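Side-chain contacts in universal stress protein MJ0577 (Methanocaldococcus jannaschii, PDB 1MJH), which binds ATP together with a manganese ion as a homodimer of the universal stress protein family, though its wider cellular role is less certain: residues Y10-D13 with T17-I20; E111-A116 with E144-K149. All blocks are in the same frame, centred on the assembly; numbering follows the deposited sequence.

Contact 1: residues Y10-D13 with T17-I20; sequences YPTD and TAEI. With ATP (adenosine-5'-triphosphate), chain F.
Ala-18 sets its methyl group against two polar side chains at once: CB lies 3.3 Å from OD1 of Asp-13 and 3.6 Å from OG1 of Thr-12. Beside Thr-12 the Tyr-10 ring arrives edge-on, with the carbonyl oxygen of Ala-18 in the ring plane, and the phenol OH gives a hydrogen bond of 2.6 Å to that Ala-18 O. The approach is oblique, since the hydroxyl sits above the carbonyl plane, 55° out of it. With CG anti to the backbone N (chi1 167°), the ring runs from the strand to the helix and has Ala-21, Leu-22 and Val-25 beside it.

These residues make the strand-to-helix connection of the beta-alpha-beta unit of strand 7-11, helix 16-27 and strand 35-43, and the loop between strand and helix helps to line the ATP pocket. ATP O2' donates to Pro-11 O at 2.7 Å, while Asp-13 brings OD2 to 3.4 Å from C8 of the adenine, a van der Waals approach; OD2 also takes a weak hydrogen bond from Lys-131 N. Asp-13 OD1 is held by Ser-15 OG, which also bonds to Ala-18 N, so the aspartate and the helix start share one hydroxyl.

One water links the outer edge. It donates to Tyr-10 OH and to Glu-19 OE2, each at 2.9 Å, and is also hydrogen-bonded to Thr-12 OG1, whose protein partner is Phe-14 N.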
loop_
_atom_site.group_PDB
_atom_site.type_symbol
_atom_site.label_atom_id
_atom_site.label_comp_id
_atom_site.label_asym_id
_atom_site.label_seq_id
_atom_site.Cartn_x
_atom_site.Cartn_y
_atom_site.Cartn_z
ATOM N N TYR B 10 11.000 5.890 -1.161
ATOM C CA TYR B 10 10.651 6.016 0.237
ATOM C C TYR B 10 10.661 7.505 0.558
ATOM O O TYR B 10 11.733 8.128 0.715
ATOM C CB TYR B 10 11.668 5.282 1.155
ATOM C CG TYR B 10 11.546 5.635 2.612
ATOM C CD1 TYR B 10 10.295 5.581 3.245
ATOM C CD2 TYR B 10 12.648 6.018 3.368
ATOM C CE1 TYR B 10 10.169 5.894 4.586
ATOM C CE2 TYR B 10 12.518 6.333 4.714
ATOM C CZ TYR B 10 11.289 6.274 5.303
ATOM O OH TYR B 10 11.120 6.598 6.648
ATOM N N PRO B 11 9.509 8.136 0.484
ATOM C CA PRO B 11 9.379 9.555 0.782
ATOM C C PRO B 11 9.173 9.712 2.293
ATOM O O PRO B 11 8.307 9.058 2.865
ATOM C CB PRO B 11 8.108 9.955 0.040
ATOM C CG PRO B 11 7.259 8.713 -0.061
ATOM C CD PRO B 11 8.192 7.543 0.116
ATOM N N THR B 12 10.016 10.539 2.907
ATOM C CA THR B 12 9.889 10.711 4.355
ATOM C C THR B 12 9.763 12.167 4.746
ATOM O O THR B 12 10.403 13.030 4.126
ATOM C CB THR B 12 11.135 10.095 5.070
ATOM O OG1 THR B 12 10.954 10.380 6.462
ATOM C CG2 THR B 12 12.438 10.740 4.635
ATOM N N ASP B 13 8.922 12.460 5.730
ATOM C CA ASP B 13 8.790 13.775 6.322
ATOM C C ASP B 13 9.391 13.767 7.726
ATOM O O ASP B 13 9.184 14.708 8.495
ATOM C CB ASP B 13 7.281 14.157 6.401
ATOM C CG ASP B 13 6.482 13.112 7.163
ATOM O OD1 ASP B 13 7.084 12.098 7.606
ATOM O OD2 ASP B 13 5.235 13.239 7.286
ATOM N N THR B 17 5.418 8.206 12.070
ATOM C CA THR B 17 4.852 7.169 11.183
ATOM C C THR B 17 5.785 6.876 10.004
ATOM O O THR B 17 5.947 5.710 9.647
ATOM C CB THR B 17 3.477 7.643 10.637
ATOM O OG1 THR B 17 2.612 7.915 11.779
ATOM C CG2 THR B 17 2.795 6.481 9.943
ATOM N N ALA B 18 6.428 7.872 9.432
ATOM C CA ALA B 18 7.397 7.591 8.349
ATOM C C ALA B 18 8.502 6.679 8.886
ATOM O O ALA B 18 9.124 5.892 8.161
ATOM C CB ALA B 18 7.958 8.906 7.775
ATOM N N GLU B 19 8.936 6.845 10.163
ATOM C CA GLU B 19 9.960 5.931 10.718
ATOM C C GLU B 19 9.473 4.511 10.834
ATOM O O GLU B 19 10.261 3.589 10.625
ATOM C CB GLU B 19 10.414 6.463 12.096
ATOM C CG GLU B 19 11.416 7.604 11.856
ATOM C CD GLU B 19 12.808 7.017 11.574
ATOM O OE1 GLU B 19 13.326 6.095 12.267
ATOM O OE2 GLU B 19 13.402 7.540 10.593
ATOM N N ILE B 20 8.152 4.266 11.073
ATOM C CA ILE B 20 7.641 2.922 11.002
ATOM C C ILE B 20 7.801 2.388 9.577
ATOM O O ILE B 20 8.159 1.226 9.377
ATOM C CB ILE B 20 6.156 2.784 11.416
ATOM C CG1 ILE B 20 5.989 3.459 12.794
ATOM C CG2 ILE B 20 5.771 1.308 11.524
ATOM C CD1 ILE B 20 4.534 3.461 13.266
HETATM P PG ATP F . -1.513 16.276 6.535
HETATM O O1G ATP F . -2.558 15.998 5.512
HETATM O O2G ATP F . -0.311 16.660 5.871
HETATM O O3G ATP F . -1.931 17.279 7.526
HETATM P PB ATP F . -0.202 14.041 7.949
HETATM O O1B ATP F . -0.648 13.390 9.188
HETATM O O2B ATP F . 0.971 14.884 8.200
HETATM O O3B ATP F . -1.394 14.847 7.311
HETATM P PA ATP F . 0.908 12.881 5.437
HETATM O O1A ATP F . -0.073 12.541 4.436
HETATM O O2A ATP F . 1.660 14.075 5.255
HETATM O O3A ATP F . 0.135 12.901 6.886
HETATM O "O5'" ATP F . 2.004 11.797 5.768
HETATM C "C5'" ATP F . 1.884 10.514 5.100
HETATM C "C4'" ATP F . 3.246 10.090 4.585
HETATM O "O4'" ATP F . 3.575 10.973 3.439
HETATM C "C3'" ATP F . 4.434 10.267 5.517
HETATM O "O3'" ATP F . 4.558 9.205 6.475
HETATM C "C2'" ATP F . 5.591 10.313 4.489
HETATM O "O2'" ATP F . 5.892 8.968 4.063
HETATM C "C1'" ATP F . 4.943 11.145 3.352
HETATM N N9 ATP F . 5.276 12.562 3.404
HETATM C C8 ATP F . 4.575 13.589 3.933
HETATM N N7 ATP F . 5.125 14.772 3.737
HETATM C C5 ATP F . 6.247 14.508 3.106
HETATM C C6 ATP F . 7.238 15.360 2.648
HETATM N N6 ATP F . 7.159 16.676 2.848
HETATM N N1 ATP F . 8.270 14.800 2.024
HETATM C C2 ATP F . 8.333 13.446 1.805
HETATM N N3 ATP F . 7.419 12.543 2.204
HETATM C C4 ATP F . 6.431 13.183 2.870
HETATM O O HOH W 1 12.061 8.791 8.292
#

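Contact 2: residues E111-A116 with E144-K149; sequences EIVKIA and ENVIKK
Val-113 and Val-146 hold most of the surface buried here, and their CA atoms, 6.1 Å apart, mark the closest pairing of the two backbones. Helices 108-118 and 141-149 pack side by side on one face of the parallel alpha/beta sheet of the universal stress protein fold. Their short segments run in broadly the same direction, crossing at -40° with the axes 9.7 Å apart at closest approach.

Val-146 points into the gap with its CG2 branch. That methyl meets CG2 of Ile-112 at 3.8 Å, the closest contact between the two segments, and the two side chains cross at about a right angle. It also faces CG2 of Val-113 at 4.2 Å, so a single valine methyl serves both neighbouring residues of the other helix. Behind it, Val-146 rests on Val-154 of strand 154-157, while Ile-112 reaches down to Leu-9, Pro-11 and Leu-39 of the sheet and touches the bound ATP. The inner side of the helix pair is therefore continuous with the hydrophobic core.

Val-113 works nearer the surface and divides its two methyls. CG2, anti to the carbonyl carbon and beside the backbone N, packs over the backbone of helix 141-149 at Val-146 CA. CG1, anti to the backbone N (chi1 172°), turns instead to the end of that helix.

Lys-149 flanks Val-113 at the exposed margin with the base of its side chain, while its amino end leads away from the contact. Its CB is 4.2 Å from Val-113 CG2, and its carbonyl oxygen stands 4.1 Å from Val-113 CG1.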
loop_
_atom_site.group_PDB
_atom_site.type_symbol
_atom_site.label_atom_id
_atom_site.label_comp_id
_atom_site.label_asym_id
_atom_site.label_seq_id
_atom_site.Cartn_x
_atom_site.Cartn_y
_atom_site.Cartn_z
ATOM N N GLU B 111 5.515 16.117 -5.980
ATOM C CA GLU B 111 6.863 15.663 -6.206
ATOM C C GLU B 111 7.020 14.177 -6.014
ATOM O O GLU B 111 7.826 13.523 -6.700
ATOM C CB GLU B 111 7.868 16.418 -5.289
ATOM C CG GLU B 111 7.913 17.916 -5.598
ATOM C CD GLU B 111 8.699 18.159 -6.881
ATOM O OE1 GLU B 111 9.470 17.319 -7.354
ATOM O OE2 GLU B 111 8.473 19.277 -7.392
ATOM N N ILE B 112 6.290 13.583 -5.036
ATOM C CA ILE B 112 6.405 12.126 -4.867
ATOM C C ILE B 112 5.925 11.405 -6.109
ATOM O O ILE B 112 6.554 10.479 -6.593
ATOM C CB ILE B 112 5.619 11.696 -3.617
ATOM C CG1 ILE B 112 6.273 12.337 -2.380
ATOM C CG2 ILE B 112 5.537 10.167 -3.489
ATOM C CD1 ILE B 112 5.383 12.209 -1.106
ATOM N N VAL B 113 4.768 11.896 -6.644
ATOM C CA VAL B 113 4.232 11.251 -7.851
ATOM C C VAL B 113 5.186 11.419 -9.036
ATOM O O VAL B 113 5.430 10.465 -9.765
ATOM C CB VAL B 113 2.857 11.855 -8.170
ATOM C CG1 VAL B 113 2.326 11.381 -9.528
ATOM C CG2 VAL B 113 1.852 11.407 -7.077
ATOM N N LYS B 114 5.722 12.616 -9.198
ATOM C CA LYS B 114 6.614 12.894 -10.331
ATOM C C LYS B 114 7.890 12.068 -10.281
ATOM O O LYS B 114 8.362 11.486 -11.268
ATOM C CB LYS B 114 6.892 14.400 -10.349
ATOM C CG LYS B 114 8.068 14.820 -11.196
ATOM C CD LYS B 114 8.202 16.348 -11.201
ATOM C CE LYS B 114 9.673 16.679 -11.439
ATOM N NZ LYS B 114 9.946 18.141 -11.364
ATOM N N ILE B 115 8.508 12.026 -9.090
ATOM C CA ILE B 115 9.763 11.331 -8.906
ATOM C C ILE B 115 9.572 9.840 -8.937
ATOM O O ILE B 115 10.376 9.110 -9.510
ATOM C CB ILE B 115 10.465 11.847 -7.617
ATOM C CG1 ILE B 115 10.991 13.275 -7.868
ATOM C CG2 ILE B 115 11.606 10.888 -7.275
ATOM C CD1 ILE B 115 11.500 13.957 -6.605
ATOM N N ALA B 116 8.408 9.288 -8.481
ATOM C CA ALA B 116 8.217 7.873 -8.667
ATOM C C ALA B 116 8.198 7.470 -10.166
ATOM O O ALA B 116 8.806 6.447 -10.492
ATOM C CB ALA B 116 6.869 7.443 -8.113
ATOM N N GLU B 144 -3.097 10.057 0.688
ATOM C CA GLU B 144 -4.312 9.933 -0.130
ATOM C C GLU B 144 -4.094 10.472 -1.545
ATOM O O GLU B 144 -4.492 9.799 -2.480
ATOM C CB GLU B 144 -5.462 10.691 0.553
ATOM C CG GLU B 144 -6.763 10.351 -0.236
ATOM C CD GLU B 144 -7.995 10.875 0.449
ATOM O OE1 GLU B 144 -7.961 11.256 1.637
ATOM O OE2 GLU B 144 -9.070 10.912 -0.215
ATOM N N ASN B 145 -3.417 11.609 -1.690
ATOM C CA ASN B 145 -3.150 12.090 -3.072
ATOM C C ASN B 145 -2.197 11.209 -3.844
ATOM O O ASN B 145 -2.350 11.046 -5.066
ATOM C CB ASN B 145 -2.508 13.479 -2.975
ATOM C CG ASN B 145 -3.467 14.623 -2.902
ATOM O OD1 ASN B 145 -4.337 14.831 -3.764
ATOM N ND2 ASN B 145 -3.332 15.460 -1.860
ATOM N N VAL B 146 -1.139 10.664 -3.198
ATOM C CA VAL B 146 -0.247 9.780 -3.956
ATOM C C VAL B 146 -0.944 8.508 -4.394
ATOM O O VAL B 146 -0.740 8.045 -5.538
ATOM C CB VAL B 146 0.999 9.428 -3.095
ATOM C CG1 VAL B 146 1.777 8.278 -3.740
ATOM C CG2 VAL B 146 1.784 10.737 -2.909
ATOM N N ILE B 147 -1.803 7.906 -3.548
ATOM C CA ILE B 147 -2.472 6.692 -4.018
ATOM C C ILE B 147 -3.381 7.010 -5.218
ATOM O O ILE B 147 -3.487 6.198 -6.147
ATOM C CB ILE B 147 -3.321 6.099 -2.862
ATOM C CG1 ILE B 147 -2.368 5.507 -1.789
ATOM C CG2 ILE B 147 -4.296 5.061 -3.374
ATOM C CD1 ILE B 147 -3.217 5.273 -0.522
ATOM N N LYS B 148 -4.122 8.090 -5.147
ATOM C CA LYS B 148 -5.087 8.467 -6.191
ATOM C C LYS B 148 -4.386 8.968 -7.454
ATOM O O LYS B 148 -4.985 8.823 -8.508
ATOM C CB LYS B 148 -6.005 9.592 -5.692
ATOM C CG LYS B 148 -6.953 9.033 -4.608
ATOM C CD LYS B 148 -7.962 10.029 -4.119
ATOM C CE LYS B 148 -9.058 9.318 -3.305
ATOM N NZ LYS B 148 -9.933 10.437 -2.761
ATOM N N LYS B 149 -3.191 9.535 -7.298
ATOM C CA LYS B 149 -2.631 10.143 -8.550
ATOM C C LYS B 149 -1.542 9.307 -9.139
ATOM O O LYS B 149 -1.220 9.540 -10.326
ATOM C CB LYS B 149 -2.203 11.575 -8.221
ATOM C CG LYS B 149 -3.357 12.571 -8.031
ATOM C CD LYS B 149 -2.867 13.899 -7.477
ATOM C CE LYS B 149 -3.992 14.796 -6.997
ATOM N NZ LYS B 149 -3.500 16.181 -6.750
#

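In the fold
Contact 1 and contact 2 meet through apolar packing, Pro-11 CB lying 3.7 Å from Ile-112 CD1, although their centres are 15 Å apart. Both residues line the ATP pocket, and the Ile-112 side chain comes to about 4 Å from the nucleotide, measured between nearest atoms. The manganese ion sits closer to contact 1: the nearest side-chain atom of Asp-13 is about 4 Å from the metal, that of Ile-112 about 9 Å. Helix 141-149, which supplies Val-146 to contact 2, also brings Ser-141 and Val-142 to the ATP. Beyond the pocket, Ile-147 O of that helix accepts a hydrogen bond from Lys-158 of the second subunit.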